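Local coordinates for protein glucoamylase (Thermoanaerobacterium thermosaccharolyticum, PDB 1LF6) that hydrolyses starch-type glucans from their non-reducing ends, probably releasing beta-D-glucose one unit at a time, at residues L455-A459 against Y474-A478; A449-A453 against E538-V544. All coordinates share one frame; numbering follows the deposited sequence.

How the contacts relate
Helix 445-464 illustrates how one rod in an alpha-helical toroid serves two partners at successive levels. Near its start, residues 449-453 meet the short helix 538-541 and the turn after it (contact 2); six residues further along the helix, 455-459 pack against the next helix of the chain, 468-489 (contact 1). The contact centres lie 12 Å apart, and the two join where Ala478 O of contact 1 packs on Val452 CG2 of contact 2, 3.8 Å away. Contact 2 stands nearer the probable catalytic centre: the side chain of Glu538 is about 10 Å from that of Glu435, the likely proton acceptor. Contact 1 lies away from the annotated sites.

Contact 1. Residues L455-A459 against Y474-A478; sequences LTCAA and YQEKA
Apolar packing between Leu455, Ala458 and Ala459 on one helix and Tyr474, Lys477 and Ala478 on the other makes up most of this interface. Leu455 works at two points: its CB rests 3.8 Å from Ala478 CB, while CD1 crosses the aliphatic start of Lys477 at an angle, 3.7 Å from CG. The Lys477 chain, bent at its second and third torsions, then carries the ammonium group off the interface. Ala458 CB approaches the Tyr474 ring obliquely at CD1, 3.8 Å away, and Ala459 CB packs against the CB of the same tyrosine. Beyond the ring, the phenol oxygen is hydrogen-bonded to Asp423, which fastens the residue to helix 414-428.

The two helices follow one another in the chain within the (alpha/alpha) toroid of family GH15, and small alanines on both sides go with the close approach: 8.1 Å between the segment axes, at 160°, nearly antiparallel.

Polar groups meet without bonding across the interface. The bend at chi2 (-61°) brings the Gln475 amide across Thr456 at a slant, with OE1 3.3 Å from Thr456 CA. NE2 stands 3.6 Å from Thr456 OG1, but no bond links them. That hydroxyl lies beside its own backbone N (chi1 -65°), where it bonds to Val452 O one turn back. Gln475 also touches Arg681 and Tyr682 of helix 676-682. With an alanine here the amide is gone, and Thr456 and Tyr682 would probably lose the group packed against them. Leu455 O, bonded to Ala459 N, also touches Tyr474 CB, at 3.5 Å.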
ATOM      1  N   LEU A 455       0.453 -19.949 -20.420  1.00 14.69           N
ATOM      2  CA  LEU A 455       0.486 -20.471 -21.779  1.00 15.38           C
ATOM      3  C   LEU A 455      -0.760 -21.314 -22.065  1.00 16.42           C
ATOM      4  O   LEU A 455      -1.232 -21.363 -23.199  1.00 17.11           O
ATOM      5  CB  LEU A 455       1.762 -21.292 -22.021  1.00 16.47           C
ATOM      6  CG  LEU A 455       3.089 -20.517 -22.069  1.00 16.91           C
ATOM      7  CD1 LEU A 455       4.233 -21.485 -22.333  1.00 16.74           C
ATOM      8  CD2 LEU A 455       3.048 -19.455 -23.161  1.00 15.89           C
ATOM      9  N   THR A 456      -1.284 -21.977 -21.037  1.00 16.47           N
ATOM     10  CA  THR A 456      -2.488 -22.781 -21.197  1.00 16.61           C
ATOM     11  C   THR A 456      -3.664 -21.826 -21.470  1.00 17.65           C
ATOM     12  O   THR A 456      -4.486 -22.076 -22.357  1.00 16.88           O
ATOM     13  CB  THR A 456      -2.764 -23.644 -19.925  1.00 17.77           C
ATOM     14  OG1 THR A 456      -1.718 -24.614 -19.759  1.00 13.52           O
ATOM     15  CG2 THR A 456      -4.098 -24.371 -20.047  1.00 17.88           C
ATOM     16  N   CYS A 457      -3.740 -20.728 -20.717  1.00 16.80           N
ATOM     17  CA  CYS A 457      -4.809 -19.752 -20.916  1.00 18.36           C
ATOM     18  C   CYS A 457      -4.632 -19.069 -22.274  1.00 18.75           C
ATOM     19  O   CYS A 457      -5.611 -18.724 -22.937  1.00 19.38           O
ATOM     20  CB  CYS A 457      -4.805 -18.697 -19.802  1.00 16.88           C
ATOM     21  SG  CYS A 457      -5.173 -19.338 -18.147  1.00 17.79           S
ATOM     22  N   ALA A 458      -3.380 -18.884 -22.687  1.00 18.57           N
ATOM     23  CA  ALA A 458      -3.092 -18.248 -23.968  1.00 19.50           C
ATOM     24  C   ALA A 458      -3.571 -19.140 -25.103  1.00 19.97           C
ATOM     25  O   ALA A 458      -4.072 -18.655 -26.116  1.00 19.95           O
ATOM     26  CB  ALA A 458      -1.599 -17.980 -24.107  1.00 18.68           C
ATOM     27  N   ALA A 459      -3.407 -20.446 -24.928  1.00 20.16           N
ATOM     28  CA  ALA A 459      -3.833 -21.411 -25.933  1.00 22.95           C
ATOM     29  C   ALA A 459      -5.354 -21.392 -26.046  1.00 23.09           C
ATOM     30  O   ALA A 459      -5.903 -21.479 -27.144  1.00 24.74           O
ATOM     31  CB  ALA A 459      -3.354 -22.804 -25.554  1.00 22.75           C
ATOM     32  N   TYR A 474       1.383 -23.006 -28.020  1.00 24.96           N
ATOM     33  CA  TYR A 474       1.348 -22.598 -26.625  1.00 23.58           C
ATOM     34  C   TYR A 474       1.147 -23.784 -25.688  1.00 23.55           C
ATOM     35  O   TYR A 474       1.907 -23.962 -24.740  1.00 22.55           O
ATOM     36  CB  TYR A 474       0.233 -21.572 -26.414  1.00 21.26           C
ATOM     37  CG  TYR A 474       0.463 -20.256 -27.123  1.00 20.16           C
ATOM     38  CD1 TYR A 474      -0.603 -19.427 -27.454  1.00 18.45           C
ATOM     39  CD2 TYR A 474       1.752 -19.836 -27.463  1.00 21.32           C
ATOM     40  CE1 TYR A 474      -0.399 -18.214 -28.110  1.00 18.42           C
ATOM     41  CE2 TYR A 474       1.967 -18.620 -28.120  1.00 20.67           C
ATOM     42  CZ  TYR A 474       0.881 -17.817 -28.441  1.00 19.54           C
ATOM     43  OH  TYR A 474       1.081 -16.625 -29.110  1.00 17.83           O
ATOM     44  N   GLN A 475       0.130 -24.600 -25.959  1.00 23.54           N
ATOM     45  CA  GLN A 475      -0.152 -25.760 -25.119  1.00 24.31           C
ATOM     46  C   GLN A 475       0.968 -26.780 -25.077  1.00 22.58           C
ATOM     47  O   GLN A 475       1.254 -27.339 -24.022  1.00 22.35           O
ATOM     48  CB  GLN A 475      -1.438 -26.453 -25.557  1.00 25.10           C
ATOM     49  CG  GLN A 475      -2.686 -25.843 -24.962  1.00 31.38           C
ATOM     50  CD  GLN A 475      -2.740 -25.899 -23.435  1.00 29.36           C
ATOM     51  OE1 GLN A 475      -3.650 -25.342 -22.832  1.00 30.19           O
ATOM     52  NE2 GLN A 475      -1.771 -26.568 -22.810  1.00 27.71           N
ATOM     53  N   GLU A 476       1.591 -27.034 -26.223  1.00 22.79           N
ATOM     54  CA  GLU A 476       2.694 -27.986 -26.280  1.00 22.79           C
ATOM     55  C   GLU A 476       3.822 -27.525 -25.362  1.00 20.73           C
ATOM     56  O   GLU A 476       4.424 -28.326 -24.649  1.00 20.00           O
ATOM     57  CB  GLU A 476       3.217 -28.116 -27.712  1.00 25.50           C
ATOM     58  CG  GLU A 476       2.609 -29.271 -28.491  1.00 31.25           C
ATOM     59  CD  GLU A 476       3.071 -29.309 -29.939  1.00 35.01           C
ATOM     60  OE1 GLU A 476       4.296 -29.268 -30.173  1.00 36.16           O
ATOM     61  OE2 GLU A 476       2.209 -29.382 -30.841  1.00 37.78           O
ATOM     62  N   LYS A 477       4.106 -26.228 -25.397  1.00 18.76           N
ATOM     63  CA  LYS A 477       5.151 -25.653 -24.568  1.00 19.66           C
ATOM     64  C   LYS A 477       4.746 -25.808 -23.103  1.00 18.87           C
ATOM     65  O   LYS A 477       5.530 -26.278 -22.276  1.00 19.13           O
ATOM     66  CB  LYS A 477       5.334 -24.172 -24.915  1.00 21.44           C
ATOM     67  CG  LYS A 477       6.578 -23.528 -24.325  1.00 25.72           C
ATOM     68  CD  LYS A 477       7.865 -24.127 -24.899  1.00 27.31           C
ATOM     69  CE  LYS A 477       8.011 -23.848 -26.383  1.00 28.03           C
ATOM     70  NZ  LYS A 477       9.309 -24.356 -26.918  1.00 29.08           N
ATOM     71  N   ALA A 478       3.509 -25.432 -22.794  1.00 17.51           N
ATOM     72  CA  ALA A 478       2.991 -25.523 -21.433  1.00 17.93           C
ATOM     73  C   ALA A 478       3.104 -26.938 -20.876  1.00 18.79           C
ATOM     74  O   ALA A 478       3.533 -27.131 -19.735  1.00 19.99           O
ATOM     75  CB  ALA A 478       1.532 -25.058 -21.400  1.00 14.73           C
TER

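Contact 2. Residues A449-A453 against E538-V544; sequences AAEVA and ELVRLGV
Leu542 lays its CD1 methyl over one face of the peptide plane joining Ala449 to Ala450, 3.6 Å from Ala450 N, while Val544 CG2 is on the same side but much nearer the plane, beside the carbonyl, 3.6 Å from Ala449 O. No aromatic ring takes part; this peptide is the flat group that the apolar side chains meet. The two hydrophobic residues flank Gly543 in a Schellman motif that ends helix 538-541: Gly543, with positive phi (78°), bonds through its N to Val540 O, and Val544 N reaches back to Leu539 O at 2.8 Å. The reversal thus sets Leu542 and Val544 side by side against helix 445-464, in the helical-toroid domain of this GH15 enzyme.

Ala449 is the centre of the packing. Its CB sits among Leu539, Leu542 and Val544, 3.8 Å from both Leu539 CA and Leu542 CD1. Leu539 starts away from the helix, yet with CG beside its backbone N (chi1 -74°) it sends CD2 back to within 3.9 Å of Ala449 CB. No hydrogen bond crosses between the segments, and Ala449 O is bonded within its own helix to Ala453 N.

Neighbouring helices enclose the contact. Ile485 of helix 468-489 touches Leu539 and Val544, and Ile403 of helix 395-407 touches Ala453 and Leu542. Arg541, which does not touch residues 449-453, forms salt bridges with Asp673 and Glu658.

The other branch of Leu542 reaches one turn along the helix, where CD2 packs 4.0 Å from Ala453 CB.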
ATOM      1  N   ALA A 449       5.026 -22.222 -12.515  1.00 12.07           N
ATOM      2  CA  ALA A 449       3.601 -22.504 -12.373  1.00 14.73           C
ATOM      3  C   ALA A 449       2.829 -21.436 -13.131  1.00 14.52           C
ATOM      4  O   ALA A 449       1.863 -21.730 -13.842  1.00 14.65           O
ATOM      5  CB  ALA A 449       3.188 -22.499 -10.895  1.00 13.07           C
ATOM      6  N   ALA A 450       3.264 -20.189 -12.971  1.00 14.70           N
ATOM      7  CA  ALA A 450       2.632 -19.060 -13.644  1.00 14.53           C
ATOM      8  C   ALA A 450       2.787 -19.176 -15.155  1.00 14.50           C
ATOM      9  O   ALA A 450       1.858 -18.859 -15.898  1.00 14.81           O
ATOM     10  CB  ALA A 450       3.248 -17.748 -13.159  1.00 14.92           C
ATOM     11  N   GLU A 451       3.962 -19.626 -15.604  1.00 14.88           N
ATOM     12  CA  GLU A 451       4.233 -19.780 -17.031  1.00 14.67           C
ATOM     13  C   GLU A 451       3.373 -20.864 -17.671  1.00 15.44           C
ATOM     14  O   GLU A 451       2.906 -20.701 -18.801  1.00 15.11           O
ATOM     15  CB  GLU A 451       5.718 -20.095 -17.276  1.00 14.74           C
ATOM     16  CG  GLU A 451       6.667 -18.949 -16.914  1.00 13.31           C
ATOM     17  CD  GLU A 451       8.120 -19.286 -17.172  1.00 15.58           C
ATOM     18  OE1 GLU A 451       8.615 -18.997 -18.282  1.00 15.25           O
ATOM     19  OE2 GLU A 451       8.770 -19.853 -16.267  1.00 14.37           O
ATOM     20  N   VAL A 452       3.185 -21.974 -16.962  1.00 14.50           N
ATOM     21  CA  VAL A 452       2.364 -23.078 -17.466  1.00 15.33           C
ATOM     22  C   VAL A 452       0.898 -22.637 -17.548  1.00 16.00           C
ATOM     23  O   VAL A 452       0.226 -22.868 -18.551  1.00 15.70           O
ATOM     24  CB  VAL A 452       2.462 -24.330 -16.551  1.00 14.74           C
ATOM     25  CG1 VAL A 452       1.398 -25.355 -16.949  1.00 13.93           C
ATOM     26  CG2 VAL A 452       3.850 -24.952 -16.669  1.00 14.98           C
ATOM     27  N   ALA A 453       0.410 -22.010 -16.480  1.00 14.93           N
ATOM     28  CA  ALA A 453      -0.965 -21.523 -16.440  1.00 15.18           C
ATOM     29  C   ALA A 453      -1.191 -20.473 -17.531  1.00 15.64           C
ATOM     30  O   ALA A 453      -2.192 -20.504 -18.251  1.00 15.32           O
ATOM     31  CB  ALA A 453      -1.263 -20.927 -15.078  1.00 15.54           C
ATOM     32  N   GLU A 538       2.247 -22.050  -5.152  1.00 10.73           N
ATOM     33  CA  GLU A 538       1.641 -21.437  -6.327  1.00 13.53           C
ATOM     34  C   GLU A 538       1.302 -22.535  -7.323  1.00 13.69           C
ATOM     35  O   GLU A 538       0.388 -22.389  -8.140  1.00 10.38           O
ATOM     36  CB  GLU A 538       2.604 -20.444  -6.967  1.00 12.11           C
ATOM     37  CG  GLU A 538       2.688 -19.120  -6.236  1.00 16.21           C
ATOM     38  CD  GLU A 538       1.420 -18.306  -6.371  1.00 16.62           C
ATOM     39  OE1 GLU A 538       0.450 -18.563  -5.624  1.00 16.85           O
ATOM     40  OE2 GLU A 538       1.391 -17.412  -7.245  1.00 16.94           O
ATOM     41  N   LEU A 539       2.056 -23.631  -7.242  1.00 12.23           N
ATOM     42  CA  LEU A 539       1.853 -24.786  -8.110  1.00 14.26           C
ATOM     43  C   LEU A 539       0.424 -25.299  -7.965  1.00 13.91           C
ATOM     44  O   LEU A 539      -0.240 -25.582  -8.958  1.00 15.32           O
ATOM     45  CB  LEU A 539       2.833 -25.914  -7.754  1.00 12.32           C
ATOM     46  CG  LEU A 539       4.305 -25.754  -8.156  1.00 11.55           C
ATOM     47  CD1 LEU A 539       5.156 -26.743  -7.366  1.00 12.36           C
ATOM     48  CD2 LEU A 539       4.468 -25.970  -9.662  1.00  8.29           C
ATOM     49  N   VAL A 540      -0.045 -25.419  -6.726  1.00 15.09           N
ATOM     50  CA  VAL A 540      -1.403 -25.898  -6.472  1.00 16.94           C
ATOM     51  C   VAL A 540      -2.435 -24.778  -6.676  1.00 15.95           C
ATOM     52  O   VAL A 540      -3.506 -25.001  -7.241  1.00 14.88           O
ATOM     53  CB  VAL A 540      -1.530 -26.478  -5.037  1.00 18.57           C
ATOM     54  CG1 VAL A 540      -0.455 -27.549  -4.801  1.00 15.89           C
ATOM     55  CG2 VAL A 540      -1.395 -25.379  -4.015  1.00 23.03           C
ATOM     56  N   ARG A 541      -2.102 -23.574  -6.220  1.00 15.04           N
ATOM     57  CA  ARG A 541      -2.976 -22.415  -6.360  1.00 13.70           C
ATOM     58  C   ARG A 541      -3.397 -22.204  -7.819  1.00 15.00           C
ATOM     59  O   ARG A 541      -4.550 -21.871  -8.107  1.00 12.61           O
ATOM     60  CB  ARG A 541      -2.249 -21.166  -5.850  1.00 14.75           C
ATOM     61  CG  ARG A 541      -3.063 -19.877  -5.886  1.00 14.20           C
ATOM     62  CD  ARG A 541      -4.346 -19.984  -5.070  1.00 11.84           C
ATOM     63  NE  ARG A 541      -4.943 -18.669  -4.854  1.00 13.77           N
ATOM     64  CZ  ARG A 541      -4.558 -17.799  -3.919  1.00 11.30           C
ATOM     65  NH1 ARG A 541      -5.166 -16.626  -3.820  1.00 10.84           N
ATOM     66  NH2 ARG A 541      -3.587 -18.102  -3.065  1.00 10.67           N
ATOM     67  N   LEU A 542      -2.461 -22.404  -8.739  1.00 13.54           N
ATOM     68  CA  LEU A 542      -2.735 -22.218 -10.165  1.00 14.43           C
ATOM     69  C   LEU A 542      -3.268 -23.454 -10.893  1.00 15.01           C
ATOM     70  O   LEU A 542      -3.551 -23.388 -12.087  1.00 17.33           O
ATOM     71  CB  LEU A 542      -1.472 -21.711 -10.869  1.00 13.09           C
ATOM     72  CG  LEU A 542      -1.130 -20.244 -10.588  1.00 13.12           C
ATOM     73  CD1 LEU A 542       0.343 -19.980 -10.860  1.00 12.38           C
ATOM     74  CD2 LEU A 542      -2.019 -19.357 -11.456  1.00 14.09           C
ATOM     75  N   GLY A 543      -3.414 -24.566 -10.173  1.00 15.26           N
ATOM     76  CA  GLY A 543      -3.919 -25.794 -10.772  1.00 15.13           C
ATOM     77  C   GLY A 543      -2.911 -26.564 -11.604  1.00 16.72           C
ATOM     78  O   GLY A 543      -3.277 -27.358 -12.483  1.00 16.78           O
ATOM     79  N   VAL A 544      -1.632 -26.334 -11.324  1.00 17.39           N
ATOM     80  CA  VAL A 544      -0.548 -26.989 -12.046  1.00 16.90           C
ATOM     81  C   VAL A 544      -0.185 -28.319 -11.388  1.00 18.14           C
ATOM     82  O   VAL A 544       0.187 -29.274 -12.070  1.00 18.65           O
ATOM     83  CB  VAL A 544       0.686 -26.055 -12.117  1.00 18.81           C
ATOM     84  CG1 VAL A 544       1.855 -26.761 -12.785  1.00 17.90           C
ATOM     85  CG2 VAL A 544       0.319 -24.796 -12.900  1.00 19.41           C
TER